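Long-range contacts in serine protease inhibitor 1 (PDB 3VWC), which is a beta-trefoil protein that probably inhibits serine-type endopeptidases: residues Leu16-Pro21 / Lys31-Leu36; Val109-Ala114 / Glu121-Ile126. All coordinates share one frame; numbering follows the deposited sequence. Where two conformers were deposited one is given.

Contact 1: Leu16-Pro21 / Lys31-Leu36; sequences LHVGRP and KRIRVL
L36 lies against the backbone of G19 through P21: its CD1 is 3.6 Å from G19 N, and its CD2 reaches P21 N. With CG beside its own backbone N (chi1 -61°), the isobutyl end is brought across to the opposite segment. G19, at backbone angles open mainly to glycine (phi 161°, psi -142°), lets L36 CD1 lie directly on its backbone. G19 and R34 form an antiparallel hydrogen-bonded pair, G19 N to R34 O at 2.9 Å and R34 N to G19 O at 2.8 Å. A third bond, L36 N to H17 O, continues the pairing. V18 and V35 lie on the other face, where V18 CG1 meets I33 CG2 at 3.6 Å, the two side chains crossing at about a right angle. V18, G19, I33 and L36 are buried; the looser side is that of partly exposed R34, whose extended chain crosses the P21 ring, R34 CD 3.9 Å from P21 CD, while its NH1 turns to L117 O. At the far end a water bridges H17 N and L36 O. R20 bends at chi3 and passes K31 to reach E24 and C59 O. This hairpin edges the large antiparallel sheet: strand 18-19 is outermost, and strand 31-35 pairs on its other side with strand 70-73.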
ATOM      1  N   LEU A  16      -5.655   8.367   7.012  1.00 15.16           N
ATOM      2  CA  LEU A  16      -5.565   7.188   7.903  1.00 15.24           C
ATOM      3  C   LEU A  16      -4.360   6.307   7.533  1.00 14.61           C
ATOM      4  O   LEU A  16      -3.955   6.231   6.361  1.00 13.20           O
ATOM      5  CB  LEU A  16      -6.849   6.376   7.840  1.00 18.24           C
ATOM      6  CG  LEU A  16      -8.074   7.119   8.400  1.00 19.46           C
ATOM      7  CD1 LEU A  16      -9.344   6.317   8.264  1.00 30.99           C
ATOM      8  CD2 LEU A  16      -7.816   7.612   9.837  1.00 27.84           C
ATOM      9  N   HIS A  17      -3.713   5.737   8.535  1.00 13.12           N
ATOM     10  CA  HIS A  17      -2.657   4.769   8.296  1.00 11.57           C
ATOM     11  C   HIS A  17      -3.222   3.583   7.560  1.00 11.09           C
ATOM     12  O   HIS A  17      -4.376   3.191   7.759  1.00 13.39           O
ATOM     13  CB  HIS A  17      -2.019   4.318   9.613  1.00 14.64           C
ATOM     14  CG  HIS A  17      -1.153   5.362  10.253  1.00 19.60           C
ATOM     15  ND1 HIS A  17       0.201   5.188  10.445  1.00 36.89           N
ATOM     16  CD2 HIS A  17      -1.433   6.620  10.650  1.00 21.55           C
ATOM     17  CE1 HIS A  17       0.700   6.277  11.002  1.00 30.62           C
ATOM     18  NE2 HIS A  17      -0.269   7.167  11.118  1.00 28.43           N
ATOM     19  N   VAL A  18      -2.378   2.979   6.744  1.00 10.51           N
ATOM     20  CA  VAL A  18      -2.636   1.720   6.071  0.80 10.52           C
ATOM     21  C   VAL A  18      -1.812   0.587   6.721  1.00 11.79           C
ATOM     22  O   VAL A  18      -0.636   0.794   7.044  1.00 11.32           O
ATOM     23  CB  VAL A  18      -2.209   1.928   4.604  0.80 10.34           C
ATOM     24  CG1 VAL A  18      -2.318   0.645   3.803  0.80 13.27           C
ATOM     25  CG2 VAL A  18      -3.042   3.065   3.994  0.80 11.70           C
ATOM     26  N   GLY A  19      -2.429  -0.568   6.967  1.00 11.09           N
ATOM     27  CA  GLY A  19      -1.650  -1.683   7.503  1.00  9.93           C
ATOM     28  C   GLY A  19      -2.577  -2.697   8.144  1.00 11.19           C
ATOM     29  O   GLY A  19      -3.661  -2.977   7.613  1.00 12.21           O
ATOM     30  N   ARG A  20      -2.145  -3.280   9.267  1.00 10.45           N
ATOM     31  CA  ARG A  20      -2.857  -4.385   9.871  1.00 12.97           C
ATOM     32  C   ARG A  20      -3.263  -3.993  11.272  1.00 12.85           C
ATOM     33  O   ARG A  20      -2.496  -3.353  11.993  1.00 16.16           O
ATOM     34  CB  ARG A  20      -1.982  -5.644   9.826  1.00 12.40           C
ATOM     35  CG  ARG A  20      -1.832  -6.245   8.439  1.00 12.41           C
ATOM     36  CD  ARG A  20      -0.644  -7.216   8.313  1.00 14.44           C
ATOM     37  NE  ARG A  20      -0.887  -8.435   9.115  1.00 15.32           N
ATOM     38  CZ  ARG A  20       0.015  -9.400   9.295  1.00 16.65           C
ATOM     39  NH1 ARG A  20       1.233  -9.316   8.774  1.00 21.39           N
ATOM     40  NH2 ARG A  20      -0.298 -10.454  10.053  1.00 18.43           N
ATOM     41  N   PRO A  21      -4.478  -4.410  11.683  1.00 16.36           N
ATOM     42  CA  PRO A  21      -4.990  -4.020  13.007  1.00 18.57           C
ATOM     43  C   PRO A  21      -4.387  -4.882  14.121  1.00 18.91           C
ATOM     44  O   PRO A  21      -3.671  -5.835  13.830  1.00 18.73           O
ATOM     45  CB  PRO A  21      -6.487  -4.340  12.890  1.00 17.62           C
ATOM     46  CG  PRO A  21      -6.549  -5.486  11.978  1.00 20.87           C
ATOM     47  CD  PRO A  21      -5.460  -5.186  10.915  1.00 16.07           C
ATOM     48  N   LYS A  31      -3.692 -12.013   5.193  1.00 12.85           N
ATOM     49  CA  LYS A  31      -4.323 -11.052   6.082  1.00 13.28           C
ATOM     50  C   LYS A  31      -4.617  -9.773   5.321  1.00 14.55           C
ATOM     51  O   LYS A  31      -3.746  -9.264   4.572  1.00 11.38           O
ATOM     52  CB  LYS A  31      -3.441 -10.755   7.284  1.00 13.13           C
ATOM     53  CG  LYS A  31      -3.180 -12.003   8.181  1.00 15.22           C
ATOM     54  CD  LYS A  31      -4.452 -12.342   8.970  1.00 14.62           C
ATOM     55  CE  LYS A  31      -4.227 -13.664   9.752  1.00 20.90           C
ATOM     56  NZ  LYS A  31      -4.522 -14.897   8.918  1.00 19.53           N
ATOM     57  N   ARG A  32      -5.779  -9.168   5.569  1.00 11.27           N
ATOM     58  CA  ARG A  32      -6.147  -7.951   4.824  0.50 10.01           C
ATOM     59  C   ARG A  32      -5.283  -6.781   5.241  1.00  8.81           C
ATOM     60  O   ARG A  32      -5.059  -6.527   6.440  1.00 11.09           O
ATOM     61  CB  ARG A  32      -7.611  -7.589   5.061  0.50  9.47           C
ATOM     62  CG  ARG A  32      -8.609  -8.469   4.322  0.50  5.36           C
ATOM     63  CD  ARG A  32     -10.057  -8.035   4.703  0.50  6.61           C
ATOM     64  NE  ARG A  32     -11.041  -8.989   4.208  0.50  9.34           N
ATOM     65  CZ  ARG A  32     -12.346  -8.746   4.025  0.50  9.32           C
ATOM     66  NH1 ARG A  32     -12.893  -7.523   4.219  0.50  6.10           N
ATOM     67  NH2 ARG A  32     -13.089  -9.724   3.538  0.50  3.79           N
ATOM     68  N   ILE A  33      -4.861  -6.028   4.221  1.00  8.68           N
ATOM     69  CA  ILE A  33      -4.299  -4.718   4.465  1.00  8.14           C
ATOM     70  C   ILE A  33      -5.411  -3.702   4.424  1.00  9.37           C
ATOM     71  O   ILE A  33      -6.234  -3.731   3.537  1.00 10.07           O
ATOM     72  CB  ILE A  33      -3.179  -4.359   3.442  1.00  7.09           C
ATOM     73  CG1 ILE A  33      -1.990  -5.349   3.521  1.00 10.26           C
ATOM     74  CG2 ILE A  33      -2.709  -2.914   3.688  1.00 10.47           C
ATOM     75  CD1 ILE A  33      -1.362  -5.464   4.875  1.00 15.25           C
ATOM     76  N   ARG A  34      -5.491  -2.901   5.479  1.00 10.81           N
ATOM     77  CA  ARG A  34      -6.677  -2.053   5.684  1.00 10.21           C
ATOM     78  C   ARG A  34      -6.324  -0.572   5.877  1.00 10.02           C
ATOM     79  O   ARG A  34      -5.202  -0.217   6.268  1.00 12.88           O
ATOM     80  CB  ARG A  34      -7.495  -2.538   6.880  1.00  9.89           C
ATOM     81  CG  ARG A  34      -7.749  -4.035   6.941  1.00 10.84           C
ATOM     82  CD  ARG A  34      -8.295  -4.381   8.340  1.00 11.49           C
ATOM     83  NE  ARG A  34      -8.456  -5.819   8.507  1.00 12.34           N
ATOM     84  CZ  ARG A  34      -9.603  -6.456   8.329  1.00 13.24           C
ATOM     85  NH1 ARG A  34     -10.676  -5.794   7.898  1.00 11.92           N
ATOM     86  NH2 ARG A  34      -9.693  -7.760   8.579  1.00 14.69           N
ATOM     87  N   VAL A  35      -7.334   0.302   5.732  1.00 11.39           N
ATOM     88  CA  VAL A  35      -7.207   1.599   6.373  0.50  9.79           C
ATOM     89  C   VAL A  35      -7.572   1.479   7.849  1.00 12.77           C
ATOM     90  O   VAL A  35      -8.515   0.770   8.196  1.00 13.56           O
ATOM     91  CB  VAL A  35      -8.022   2.709   5.685  0.50 14.01           C
ATOM     92  CG1 VAL A  35      -7.280   3.227   4.410  0.50 10.52           C
ATOM     93  CG2 VAL A  35      -9.432   2.259   5.399  0.50 12.01           C
ATOM     94  N   LEU A  36      -6.741   2.056   8.705  1.00 12.54           N
ATOM     95  CA  LEU A  36      -6.821   1.779  10.163  1.00 13.35           C
ATOM     96  C   LEU A  36      -7.433   2.934  10.933  1.00 16.87           C
ATOM     97  O   LEU A  36      -7.120   4.072  10.656  1.00 16.29           O
ATOM     98  CB  LEU A  36      -5.408   1.492  10.700  1.00 15.83           C
ATOM     99  CG  LEU A  36      -4.755   0.268  10.028  1.00 17.13           C
ATOM    100  CD1 LEU A  36      -3.298   0.091  10.438  1.00 13.38           C
ATOM    101  CD2 LEU A  36      -5.523  -1.028  10.357  1.00 16.49           C
TER
HETATM  102  O   HOH W   1      -4.759   5.625  11.146  1.00 18.37           O

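Contact 2: Val109-Ala114 / Glu121-Ile126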
ATOM      1  N   VAL A 109      -5.387   1.093  -4.248  1.00  9.20           N
ATOM      2  CA  VAL A 109      -6.494   2.053  -4.289  1.00  7.63           C
ATOM      3  C   VAL A 109      -7.309   1.991  -2.980  1.00  9.14           C
ATOM      4  O   VAL A 109      -7.715   0.909  -2.497  1.00  8.72           O
ATOM      5  CB  VAL A 109      -7.472   1.766  -5.469  1.00  8.74           C
ATOM      6  CG1 VAL A 109      -8.655   2.731  -5.454  1.00  9.95           C
ATOM      7  CG2 VAL A 109      -6.730   1.871  -6.803  1.00  9.97           C
ATOM      8  N   VAL A 110      -7.465   3.144  -2.320  1.00  9.33           N
ATOM      9  CA  VAL A 110      -8.391   3.243  -1.168  1.00 10.49           C
ATOM     10  C   VAL A 110      -9.606   4.011  -1.698  1.00 10.02           C
ATOM     11  O   VAL A 110      -9.476   5.180  -2.098  1.00  9.88           O
ATOM     12  CB  VAL A 110      -7.725   4.031  -0.017  1.00  6.03           C
ATOM     13  CG1 VAL A 110      -8.782   4.369   1.114  1.00  9.05           C
ATOM     14  CG2 VAL A 110      -6.626   3.201   0.562  1.00  8.68           C
ATOM     15  N   PRO A 111     -10.791   3.360  -1.775  1.00  8.08           N
ATOM     16  CA  PRO A 111     -11.956   4.109  -2.292  1.00  6.76           C
ATOM     17  C   PRO A 111     -12.252   5.365  -1.476  1.00  9.11           C
ATOM     18  O   PRO A 111     -12.032   5.421  -0.248  1.00  8.74           O
ATOM     19  CB  PRO A 111     -13.118   3.116  -2.151  1.00 10.62           C
ATOM     20  CG  PRO A 111     -12.484   1.747  -2.055  1.00 13.89           C
ATOM     21  CD  PRO A 111     -11.134   1.958  -1.397  1.00  9.77           C
ATOM     22  N   ALA A 112     -12.855   6.347  -2.145  1.00 10.28           N
ATOM     23  CA  ALA A 112     -13.040   7.655  -1.481  1.00  8.67           C
ATOM     24  C   ALA A 112     -13.966   7.557  -0.313  1.00 10.45           C
ATOM     25  O   ALA A 112     -13.829   8.306   0.681  1.00 11.03           O
ATOM     26  CB  ALA A 112     -13.483   8.712  -2.472  1.00  9.81           C
ATOM     27  N   ASP A 113     -14.876   6.590  -0.382  1.00  9.51           N
ATOM     28  CA  ASP A 113     -15.840   6.363   0.710  1.00  9.19           C
ATOM     29  C   ASP A 113     -15.378   5.271   1.708  1.00  9.79           C
ATOM     30  O   ASP A 113     -16.223   4.686   2.429  1.00 11.25           O
ATOM     31  CB  ASP A 113     -17.241   6.066   0.130  1.00 10.95           C
ATOM     32  CG  ASP A 113     -17.332   4.702  -0.517  1.00 17.73           C
ATOM     33  OD1 ASP A 113     -18.453   4.170  -0.627  1.00 19.26           O
ATOM     34  OD2 ASP A 113     -16.298   4.218  -0.987  1.00 13.72           O
ATOM     35  N   ALA A 114     -14.094   4.870   1.661  1.00  9.95           N
ATOM     36  CA  ALA A 114     -13.654   3.780   2.491  1.00  8.96           C
ATOM     37  C   ALA A 114     -13.968   4.058   3.966  1.00 10.67           C
ATOM     38  O   ALA A 114     -13.858   5.197   4.451  1.00 12.93           O
ATOM     39  CB  ALA A 114     -12.137   3.567   2.328  1.00 10.90           C
ATOM     40  N   GLU A 121      -7.641  -1.885  -1.977  1.00  9.08           N
ATOM     41  CA  GLU A 121      -7.926  -2.538  -3.247  1.00 10.42           C
ATOM     42  C   GLU A 121      -6.677  -2.501  -4.132  1.00  8.69           C
ATOM     43  O   GLU A 121      -5.792  -1.702  -3.901  1.00  8.91           O
ATOM     44  CB  GLU A 121      -9.126  -1.894  -3.949  1.00  8.60           C
ATOM     45  CG  GLU A 121     -10.334  -2.015  -3.007  1.00 11.26           C
ATOM     46  CD  GLU A 121     -11.650  -1.528  -3.588  1.00 14.78           C
ATOM     47  OE1 GLU A 121     -11.661  -0.956  -4.696  1.00 23.78           O
ATOM     48  OE2 GLU A 121     -12.670  -1.697  -2.879  1.00 17.39           O
ATOM     49  N   VAL A 122      -6.638  -3.376  -5.133  1.00  9.20           N
ATOM     50  CA  VAL A 122      -5.602  -3.341  -6.159  1.00 10.00           C
ATOM     51  C   VAL A 122      -6.229  -3.396  -7.521  1.00 12.69           C
ATOM     52  O   VAL A 122      -6.865  -4.372  -7.887  1.00 13.32           O
ATOM     53  CB  VAL A 122      -4.602  -4.493  -5.988  1.00  8.95           C
ATOM     54  CG1 VAL A 122      -3.461  -4.366  -6.990  1.00  9.10           C
ATOM     55  CG2 VAL A 122      -4.050  -4.561  -4.551  1.00 10.89           C
ATOM     56  N   ARG A 123      -6.101  -2.300  -8.271  1.00 10.52           N
ATOM     57  CA  ARG A 123      -6.890  -2.088  -9.516  1.00 12.67           C
ATOM     58  C   ARG A 123      -6.033  -1.341 -10.527  1.00 11.28           C
ATOM     59  O   ARG A 123      -5.162  -0.580 -10.136  1.00 12.59           O
ATOM     60  CB  ARG A 123      -8.064  -1.111  -9.243  1.00 16.78           C
ATOM     61  CG  ARG A 123      -9.080  -1.483  -8.195  1.00 22.61           C
ATOM     62  CD  ARG A 123     -10.273  -0.545  -8.406  1.00 26.97           C
ATOM     63  NE  ARG A 123     -10.911  -0.106  -7.173  1.00 37.73           N
ATOM     64  CZ  ARG A 123     -11.647   1.007  -7.068  1.00 41.53           C
ATOM     65  NH1 ARG A 123     -11.837   1.789  -8.125  1.00 39.73           N
ATOM     66  NH2 ARG A 123     -12.236   1.326  -5.922  1.00 36.81           N
ATOM     67  N   PRO A 124      -6.408  -1.374 -11.819  1.00 13.24           N
ATOM     68  CA  PRO A 124      -5.709  -0.457 -12.736  1.00 13.92           C
ATOM     69  C   PRO A 124      -5.835   0.989 -12.247  1.00 13.78           C
ATOM     70  O   PRO A 124      -6.945   1.427 -11.940  1.00 15.89           O
ATOM     71  CB  PRO A 124      -6.480  -0.601 -14.059  1.00 16.05           C
ATOM     72  CG  PRO A 124      -7.266  -1.843 -13.942  1.00 16.50           C
ATOM     73  CD  PRO A 124      -7.458  -2.173 -12.485  1.00 15.97           C
ATOM     74  N   LEU A 125      -4.743   1.752 -12.263  1.00 12.03           N
ATOM     75  CA  LEU A 125      -4.837   3.151 -11.834  1.00 10.83           C
ATOM     76  C   LEU A 125      -5.361   4.027 -12.940  1.00 13.46           C
ATOM     77  O   LEU A 125      -5.032   3.814 -14.142  1.00 17.81           O
ATOM     78  CB  LEU A 125      -3.495   3.690 -11.380  1.00 11.36           C
ATOM     79  CG  LEU A 125      -2.858   2.987 -10.163  1.00 10.47           C
ATOM     80  CD1 LEU A 125      -1.738   3.855  -9.641  1.00 12.93           C
ATOM     81  CD2 LEU A 125      -3.956   2.776  -9.049  1.00 10.84           C
ATOM     82  N   ILE A 126      -6.112   5.037 -12.540  1.00 10.64           N
ATOM     83  CA  ILE A 126      -6.551   6.076 -13.478  1.00 11.02           C
ATOM     84  C   ILE A 126      -5.935   7.411 -13.095  1.00 12.16           C
ATOM     85  O   ILE A 126      -5.509   7.612 -11.946  1.00 11.81           O
ATOM     86  CB  ILE A 126      -8.073   6.199 -13.552  1.00 11.32           C
ATOM     87  CG1 ILE A 126      -8.691   6.623 -12.213  1.00 15.11           C
ATOM     88  CG2 ILE A 126      -8.680   4.839 -14.054  1.00 14.62           C
ATOM     89  CD1 ILE A 126     -10.217   6.856 -12.301  1.00 16.25           C
TER
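E121 OE1 takes two hydrogen bonds from R123, one from NE and one from NH2, each 2.7 Å long. The arginine thus grips the carboxylate side-on with both nitrogens on a single oxygen, NE nearly along the C-O axis and NH2 from the syn side but tilted 31° out of the carboxylate plane; both bonds are bent, to about 140°. The salt bridge holds that flat group across V109, whose CG1 sits over the centre of one face, 3.8 Å from R123 CZ. V109 has CG1 anti to its backbone N (chi1 177°), which leaves CG2 to meet L125 CD2 at 3.7 Å as the two side chains slide past each other. P111 adds its CG at the guanidinium edge, 3.9 Å from R123 NH2, and the same carbon touches E121 OE2 at 3.5 Å. Beneath these side chains V109 and E121 form an antiparallel hydrogen-bonded pair, E121 N to V109 O and V109 N to E121 O each 2.8 Å, in a short two-stranded pairing at the surface of the beta-trefoil. Charge is therefore paired within one segment, while the facing segment meets the guanidinium with apolar carbons: the ion pair sets its rotation, and V109 and P111 probably limit water on that face and edge.

Overall arrangement
Contact 1 closes before contact 2 opens along the chain, and their centres lie about 14 Å apart within the same beta-trefoil. Contact 1 pairs strands 18-19 and 31-35 at one edge of the large antiparallel sheet; contact 2 joins strands 107-109 and 121-123, a separate two-stranded pairing. They nevertheless touch directly: V35 CG1 packs on V110 CG1 at 3.8 Å, and V35 CG2 lies near A114 CB. The chain before strand 121-123 ties them further, since V120 bonds to the backbone of I33 and L117 to that of V35. Strand 70-73 lies beside both, pairing with 31-35 and touching the side chains of E121 and V122, so this strand and residues 117-120 connect the hairpin at the sheet edge with the surface pairing.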